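Local coordinates for putative thioesterase (Syntrophus aciditrophicus SB, PDB 3HDU), which probably hydrolyses thioesters, as a hotdog-fold member of the thioesterase superfamily, at residues V42-F46 / M72-A77; A78-Q83 / M97-L101. All coordinates share one frame; numbering follows the deposited sequence.

Both contacts use the long central helix 58-85, and they follow one another along it. Interaction 1 sets residues 72-77 against strand 41-48 of the antiparallel sheet, about 2 Å from the centre of the chain. Interaction 2 sets the next turn and a half, 78-83, against the turn 97-101 that leads into strand 101-110, outermost in this chain's sheet, at the other end from strand 30-37. Their centres lie about 12 Å apart, and they touch directly: Gly-75 O meets Leu-101 CD1 at 3.6 Å, and Val-42 CG1 meets Met-80 CG at 3.9 Å. Each also reaches the second subunit.

Interaction 1 of 2, residues V42-F46 / M72-A77; sequences VKLSF and MTAGLA
Val-42 presses both methyls against one side of the helix. CG2 touches Thr-73 O at 3.4 Å and also reaches Ala-77 CB at 3.6 Å, while CG1 lies against Ala-77 CA. This fork comes from chi1 of -58°, which leaves CG2 between the backbone N and the carbonyl carbon and sets CG1 beside the N. Two residues along the strand, Leu-44 slides past Thr-73 in the opposite direction and brings CD1 to 3.5 Å from Thr-73 OG1. Its other methyl, CD2, meets Leu-76 CD2 at 3.5 Å, so the two branches divide between successive turns of the helix. Leu-76 extends its CG anti to its backbone N (chi1 -179°), which carries the isobutyl group out to the strand and lets CG rest near Val-42 CG1 as well. Phe-46 joins more lightly: Thr-73 OG1 sits in the plane of the ring at its edge, 3.8 Å from CE1.

The segment axes approach to 8.2 Å and run roughly antiparallel, at 148°. This is the central hotdog arrangement, a long helix wrapped by a curved antiparallel sheet. On the neighbouring strand 30-37, Leu-44 touches Val-34 and Phe-46 touches Leu-32, and the Phe-46 ring meets that of Phe-119. Leu-76 also touches Val-16 and Phe-20 of helix 7-22, while Met-72, a selenomethionine, turns its end away from the strand and packs on Ile-57 of the second subunit.

The lone side-chain hydroxyl in this buried layer, Thr-73 OG1, is satisfied by Ala-69 O within its own helix, and Thr-73 O receives Ala-77 N. With these polar groups paired inside the helix, the contact between 42-46 and 72-77 is van der Waals packing, mostly of apolar groups, and does not depend on hydrogen bonds across it.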
ATOM      1  N   VAL A  42      22.393  -0.544  -9.430  1.00 72.61           N
ATOM      2  CA  VAL A  42      23.170   0.708  -9.531  1.00 72.27           C
ATOM      3  C   VAL A  42      23.466   1.227  -8.117  1.00 71.95           C
ATOM      4  O   VAL A  42      22.800   0.832  -7.162  1.00 71.84           O
ATOM      5  CB  VAL A  42      22.450   1.814 -10.352  1.00 72.09           C
ATOM      6  CG1 VAL A  42      22.146   1.318 -11.756  1.00 71.91           C
ATOM      7  CG2 VAL A  42      21.175   2.291  -9.655  1.00 72.08           C
ATOM      8  N   LYS A  43      24.452   2.110  -8.000  1.00 71.76           N
ATOM      9  CA  LYS A  43      24.861   2.677  -6.707  1.00 71.90           C
ATOM     10  C   LYS A  43      25.363   4.113  -6.887  1.00 71.78           C
ATOM     11  O   LYS A  43      26.342   4.339  -7.607  1.00 71.71           O
ATOM     12  CB  LYS A  43      25.958   1.805  -6.087  1.00 72.05           C
ATOM     13  CG  LYS A  43      26.392   2.169  -4.666  1.00 72.29           C
ATOM     14  CD  LYS A  43      27.561   1.293  -4.233  1.00 72.41           C
ATOM     15  CE  LYS A  43      28.151   1.738  -2.906  1.00 72.73           C
ATOM     16  NZ  LYS A  43      29.456   1.047  -2.616  1.00 72.71           N
ATOM     17  N   LEU A  44      24.677   5.065  -6.248  1.00 71.66           N
ATOM     18  CA  LEU A  44      25.045   6.483  -6.273  1.00 71.63           C
ATOM     19  C   LEU A  44      25.436   6.947  -4.875  1.00 71.69           C
ATOM     20  O   LEU A  44      24.841   6.510  -3.889  1.00 71.86           O
ATOM     21  CB  LEU A  44      23.872   7.334  -6.769  1.00 71.52           C
ATOM     22  CG  LEU A  44      23.366   7.118  -8.197  1.00 71.46           C
ATOM     23  CD1 LEU A  44      22.178   8.018  -8.442  1.00 71.22           C
ATOM     24  CD2 LEU A  44      24.452   7.395  -9.228  1.00 71.33           C
ATOM     25  N   SER A  45      26.455   7.802  -4.796  1.00 72.00           N
ATOM     26  CA  SER A  45      26.887   8.427  -3.537  1.00 72.10           C
ATOM     27  C   SER A  45      26.598   9.917  -3.673  1.00 72.23           C
ATOM     28  O   SER A  45      26.795  10.498  -4.744  1.00 72.17           O
ATOM     29  CB  SER A  45      28.356   8.164  -3.235  1.00 71.93           C
ATOM     30  OG  SER A  45      29.190   8.669  -4.252  1.00 72.48           O
ATOM     31  N   PHE A  46      26.113  10.514  -2.588  1.00 72.67           N
ATOM     32  CA  PHE A  46      25.729  11.921  -2.543  1.00 72.81           C
ATOM     33  C   PHE A  46      26.511  12.656  -1.468  1.00 73.53           C
ATOM     34  O   PHE A  46      26.964  12.037  -0.508  1.00 73.10           O
ATOM     35  CB  PHE A  46      24.239  12.029  -2.251  1.00 72.39           C
ATOM     36  CG  PHE A  46      23.368  11.403  -3.304  1.00 72.34           C
ATOM     37  CD1 PHE A  46      23.023  10.050  -3.232  1.00 72.30           C
ATOM     38  CD2 PHE A  46      22.891  12.161  -4.377  1.00 72.19           C
ATOM     39  CE1 PHE A  46      22.211   9.461  -4.221  1.00 72.38           C
ATOM     40  CE2 PHE A  46      22.079  11.585  -5.367  1.00 72.14           C
ATOM     41  CZ  PHE A  46      21.738  10.234  -5.291  1.00 72.15           C
HETATM   42  N   MSE A  72      16.431   9.648  -8.059  1.00 74.52           N
HETATM   43  CA  MSE A  72      17.539   9.702  -9.025  1.00 74.89           C
HETATM   44  C   MSE A  72      18.218   8.343  -9.187  1.00 74.03           C
HETATM   45  O   MSE A  72      18.517   7.942 -10.315  1.00 73.93           O
HETATM   46  CB  MSE A  72      18.582  10.754  -8.621  1.00 76.30           C
HETATM   47  CG  MSE A  72      18.104  12.198  -8.751  1.00 77.45           C
HETATM   48 SE   MSE A  72      17.764  12.738 -10.584  0.75 79.47          SE
HETATM   49  CE  MSE A  72      19.528  12.482 -11.322  1.00 79.05           C
ATOM     50  N   THR A  73      18.474   7.662  -8.064  1.00 72.74           N
ATOM     51  CA  THR A  73      19.069   6.319  -8.059  1.00 71.92           C
ATOM     52  C   THR A  73      18.156   5.345  -8.805  1.00 71.86           C
ATOM     53  O   THR A  73      18.630   4.565  -9.640  1.00 71.51           O
ATOM     54  CB  THR A  73      19.343   5.800  -6.616  1.00 71.50           C
ATOM     55  OG1 THR A  73      20.193   6.719  -5.925  1.00 70.87           O
ATOM     56  CG2 THR A  73      20.008   4.425  -6.628  1.00 71.14           C
ATOM     57  N   ALA A  74      16.856   5.416  -8.507  1.00 71.61           N
ATOM     58  CA  ALA A  74      15.835   4.587  -9.173  1.00 71.85           C
ATOM     59  C   ALA A  74      15.767   4.863 -10.685  1.00 71.61           C
ATOM     60  O   ALA A  74      15.629   3.933 -11.482  1.00 71.84           O
ATOM     61  CB  ALA A  74      14.465   4.801  -8.533  1.00 71.02           C
ATOM     62  N   GLY A  75      15.872   6.136 -11.061  1.00 71.47           N
ATOM     63  CA  GLY A  75      15.874   6.551 -12.469  1.00 71.31           C
ATOM     64  C   GLY A  75      17.026   5.974 -13.276  1.00 70.89           C
ATOM     65  O   GLY A  75      16.830   5.561 -14.422  1.00 71.38           O
ATOM     66  N   LEU A  76      18.215   5.946 -12.672  1.00 70.57           N
ATOM     67  CA  LEU A  76      19.406   5.343 -13.278  1.00 70.14           C
ATOM     68  C   LEU A  76      19.256   3.820 -13.376  1.00 70.47           C
ATOM     69  O   LEU A  76      19.636   3.239 -14.389  1.00 71.01           O
ATOM     70  CB  LEU A  76      20.666   5.706 -12.482  1.00 70.07           C
ATOM     71  CG  LEU A  76      22.032   5.203 -12.969  1.00 69.82           C
ATOM     72  CD1 LEU A  76      22.278   5.579 -14.414  1.00 69.61           C
ATOM     73  CD2 LEU A  76      23.135   5.747 -12.080  1.00 69.74           C
ATOM     74  N   ALA A  77      18.728   3.182 -12.324  1.00 70.29           N
ATOM     75  CA  ALA A  77      18.475   1.728 -12.325  1.00 70.02           C
ATOM     76  C   ALA A  77      17.434   1.345 -13.387  1.00 70.12           C
ATOM     77  O   ALA A  77      17.574   0.304 -14.040  1.00 69.89           O
ATOM     78  CB  ALA A  77      18.035   1.241 -10.949  1.00 69.96           C
TER

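Interaction 2 of 2, residues A78-Q83 / M97-L101; sequences AFMGFQ and MIGRL
Ile-98 lays its CD1 over one face of the Phe-79 ring, a CH-pi contact with the methyl 4.0 Å from the centroid and 25° off the normal. Phe-79 CG is anti to its backbone N (chi1 169°), which swings the ring out to Ile-98 and to Met-97, a selenomethionine. The Met-97 chain bends at both chi2 and chi3 and tucks CE between the two phenylalanines, 3.6 Å from Phe-79 CD1 and 3.8 Å from Phe-82 CB. Its SE approaches both rings obliquely, a Met-aromatic contact with each, 5.3 Å from the Phe-79 centroid. In the hotdog fold this places the late turns of helix 58-85 against the turn that enters strand 101-110. Replacing Phe-79 with an alanine would probably leave Ile-98 CD1 without its ring face and open a gap beside Met-97 CE. Leu-101 divides its branches: CD1 reaches Phe-79 CB at 3.6 Å, and CD2 approaches Phe-82 CE2 obliquely to the ring at 3.4 Å. Beyond them Leu-156 packs on Phe-82, Met-97 and Leu-101, while Ile-98 meets Ile-57 of the second subunit.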
ATOM      1  N   ALA A  78      16.403   2.188 -13.542  1.00 70.16           N
ATOM      2  CA  ALA A  78      15.365   2.028 -14.578  1.00 70.04           C
ATOM      3  C   ALA A  78      15.997   2.045 -15.976  1.00 69.97           C
ATOM      4  O   ALA A  78      15.724   1.156 -16.781  1.00 70.35           O
ATOM      5  CB  ALA A  78      14.300   3.125 -14.464  1.00 69.86           C
ATOM      6  N   PHE A  79      16.853   3.042 -16.229  1.00 69.70           N
ATOM      7  CA  PHE A  79      17.611   3.176 -17.489  1.00 69.63           C
ATOM      8  C   PHE A  79      18.426   1.922 -17.841  1.00 69.82           C
ATOM      9  O   PHE A  79      18.399   1.470 -18.989  1.00 69.77           O
ATOM     10  CB  PHE A  79      18.543   4.409 -17.431  1.00 69.59           C
ATOM     11  CG  PHE A  79      19.546   4.480 -18.554  1.00 69.48           C
ATOM     12  CD1 PHE A  79      19.177   4.978 -19.802  1.00 69.33           C
ATOM     13  CD2 PHE A  79      20.869   4.046 -18.361  1.00 69.25           C
ATOM     14  CE1 PHE A  79      20.107   5.042 -20.850  1.00 69.40           C
ATOM     15  CE2 PHE A  79      21.808   4.102 -19.404  1.00 69.27           C
ATOM     16  CZ  PHE A  79      21.426   4.604 -20.652  1.00 69.37           C
HETATM   17  N   MSE A  80      19.153   1.391 -16.852  1.00 69.99           N
HETATM   18  CA  MSE A  80      19.988   0.185 -17.037  1.00 69.82           C
HETATM   19  C   MSE A  80      19.177  -1.073 -17.347  1.00 70.47           C
HETATM   20  O   MSE A  80      19.673  -1.965 -18.042  1.00 71.07           O
HETATM   21  CB  MSE A  80      20.899  -0.064 -15.825  1.00 68.69           C
HETATM   22  CG  MSE A  80      21.924   1.028 -15.592  1.00 67.97           C
HETATM   23 SE   MSE A  80      23.204   1.202 -17.027  0.75 66.23          SE
HETATM   24  CE  MSE A  80      23.838   2.948 -16.585  1.00 68.13           C
ATOM     25  N   GLY A  81      17.950  -1.137 -16.830  1.00 71.12           N
ATOM     26  CA  GLY A  81      17.031  -2.228 -17.112  1.00 71.45           C
ATOM     27  C   GLY A  81      16.508  -2.137 -18.536  1.00 71.69           C
ATOM     28  O   GLY A  81      16.583  -3.116 -19.277  1.00 71.98           O
ATOM     29  N   PHE A  82      16.001  -0.960 -18.918  1.00 71.93           N
ATOM     30  CA  PHE A  82      15.446  -0.741 -20.266  1.00 72.20           C
ATOM     31  C   PHE A  82      16.465  -0.863 -21.407  1.00 72.44           C
ATOM     32  O   PHE A  82      16.137  -1.427 -22.452  1.00 72.79           O
ATOM     33  CB  PHE A  82      14.726   0.615 -20.384  1.00 72.11           C
ATOM     34  CG  PHE A  82      13.423   0.698 -19.630  1.00 71.97           C
ATOM     35  CD1 PHE A  82      12.355  -0.135 -19.968  1.00 71.96           C
ATOM     36  CD2 PHE A  82      13.226   1.667 -18.636  1.00 72.04           C
ATOM     37  CE1 PHE A  82      11.123  -0.050 -19.288  1.00 72.15           C
ATOM     38  CE2 PHE A  82      11.999   1.770 -17.952  1.00 72.01           C
ATOM     39  CZ  PHE A  82      10.942   0.909 -18.283  1.00 72.01           C
ATOM     40  N   GLN A  83      17.675  -0.332 -21.215  1.00 72.89           N
ATOM     41  CA  GLN A  83      18.730  -0.398 -22.253  1.00 73.25           C
ATOM     42  C   GLN A  83      19.197  -1.837 -22.540  1.00 73.76           C
ATOM     43  O   GLN A  83      19.600  -2.131 -23.667  1.00 73.86           O
ATOM     44  CB  GLN A  83      19.904   0.550 -21.935  1.00 73.10           C
ATOM     45  CG  GLN A  83      20.797   0.164 -20.745  1.00 73.10           C
ATOM     46  CD  GLN A  83      21.866  -0.892 -21.042  1.00 72.85           C
ATOM     47  OE1 GLN A  83      22.145  -1.741 -20.198  1.00 72.93           O
ATOM     48  NE2 GLN A  83      22.453  -0.849 -22.237  1.00 72.70           N
HETATM   49  N   MSE A  97      16.672   7.399 -25.146  1.00 70.44           N
HETATM   50  CA  MSE A  97      15.608   6.804 -24.317  1.00 69.72           C
HETATM   51  C   MSE A  97      15.564   7.341 -22.880  1.00 69.95           C
HETATM   52  O   MSE A  97      14.472   7.416 -22.304  1.00 70.06           O
HETATM   53  CB  MSE A  97      15.714   5.257 -24.333  1.00 69.18           C
HETATM   54  CG  MSE A  97      14.807   4.481 -23.367  1.00 68.89           C
HETATM   55 SE   MSE A  97      15.551   4.294 -21.553  0.75 68.42          SE
HETATM   56  CE  MSE A  97      17.058   3.096 -21.989  1.00 68.64           C
ATOM     57  N   ILE A  98      16.720   7.706 -22.311  1.00 69.99           N
ATOM     58  CA  ILE A  98      16.795   8.203 -20.916  1.00 70.13           C
ATOM     59  C   ILE A  98      15.955   9.471 -20.648  1.00 70.35           C
ATOM     60  O   ILE A  98      15.502   9.680 -19.523  1.00 71.33           O
ATOM     61  CB  ILE A  98      18.271   8.401 -20.429  1.00 70.04           C
ATOM     62  CG1 ILE A  98      18.361   8.305 -18.897  1.00 70.01           C
ATOM     63  CG2 ILE A  98      18.867   9.708 -20.961  1.00 69.66           C
ATOM     64  CD1 ILE A  98      19.785   8.319 -18.361  1.00 70.01           C
ATOM     65  N   GLY A  99      15.752  10.292 -21.679  1.00 70.40           N
ATOM     66  CA  GLY A  99      14.898  11.478 -21.599  1.00 70.55           C
ATOM     67  C   GLY A  99      13.405  11.203 -21.507  1.00 70.77           C
ATOM     68  O   GLY A  99      12.650  12.107 -21.149  1.00 70.68           O
ATOM     69  N   ARG A 100      12.977   9.985 -21.854  1.00 71.13           N
ATOM     70  CA  ARG A 100      11.569   9.572 -21.754  1.00 71.72           C
ATOM     71  C   ARG A 100      11.215   8.925 -20.399  1.00 71.81           C
ATOM     72  O   ARG A 100      10.028   8.721 -20.119  1.00 71.96           O
ATOM     73  CB  ARG A 100      11.188   8.658 -22.929  1.00 71.92           C
ATOM     74  CG  ARG A 100      11.318   9.363 -24.282  1.00 72.18           C
ATOM     75  CD  ARG A 100      10.677   8.587 -25.431  1.00 72.57           C
ATOM     76  NE  ARG A 100      11.295   7.279 -25.654  1.00 73.08           N
ATOM     77  N   LEU A 101      12.220   8.614 -19.567  1.00 71.80           N
ATOM     78  CA  LEU A 101      11.986   8.035 -18.228  1.00 71.70           C
ATOM     79  C   LEU A 101      11.328   9.062 -17.297  1.00 71.63           C
ATOM     80  O   LEU A 101      11.838  10.174 -17.135  1.00 71.92           O
ATOM     81  CB  LEU A 101      13.284   7.505 -17.590  1.00 71.46           C
ATOM     82  CG  LEU A 101      13.863   6.213 -18.177  1.00 71.43           C
ATOM     83  CD1 LEU A 101      15.253   5.940 -17.637  1.00 71.06           C
ATOM     84  CD2 LEU A 101      12.943   5.029 -17.893  1.00 71.30           C
TER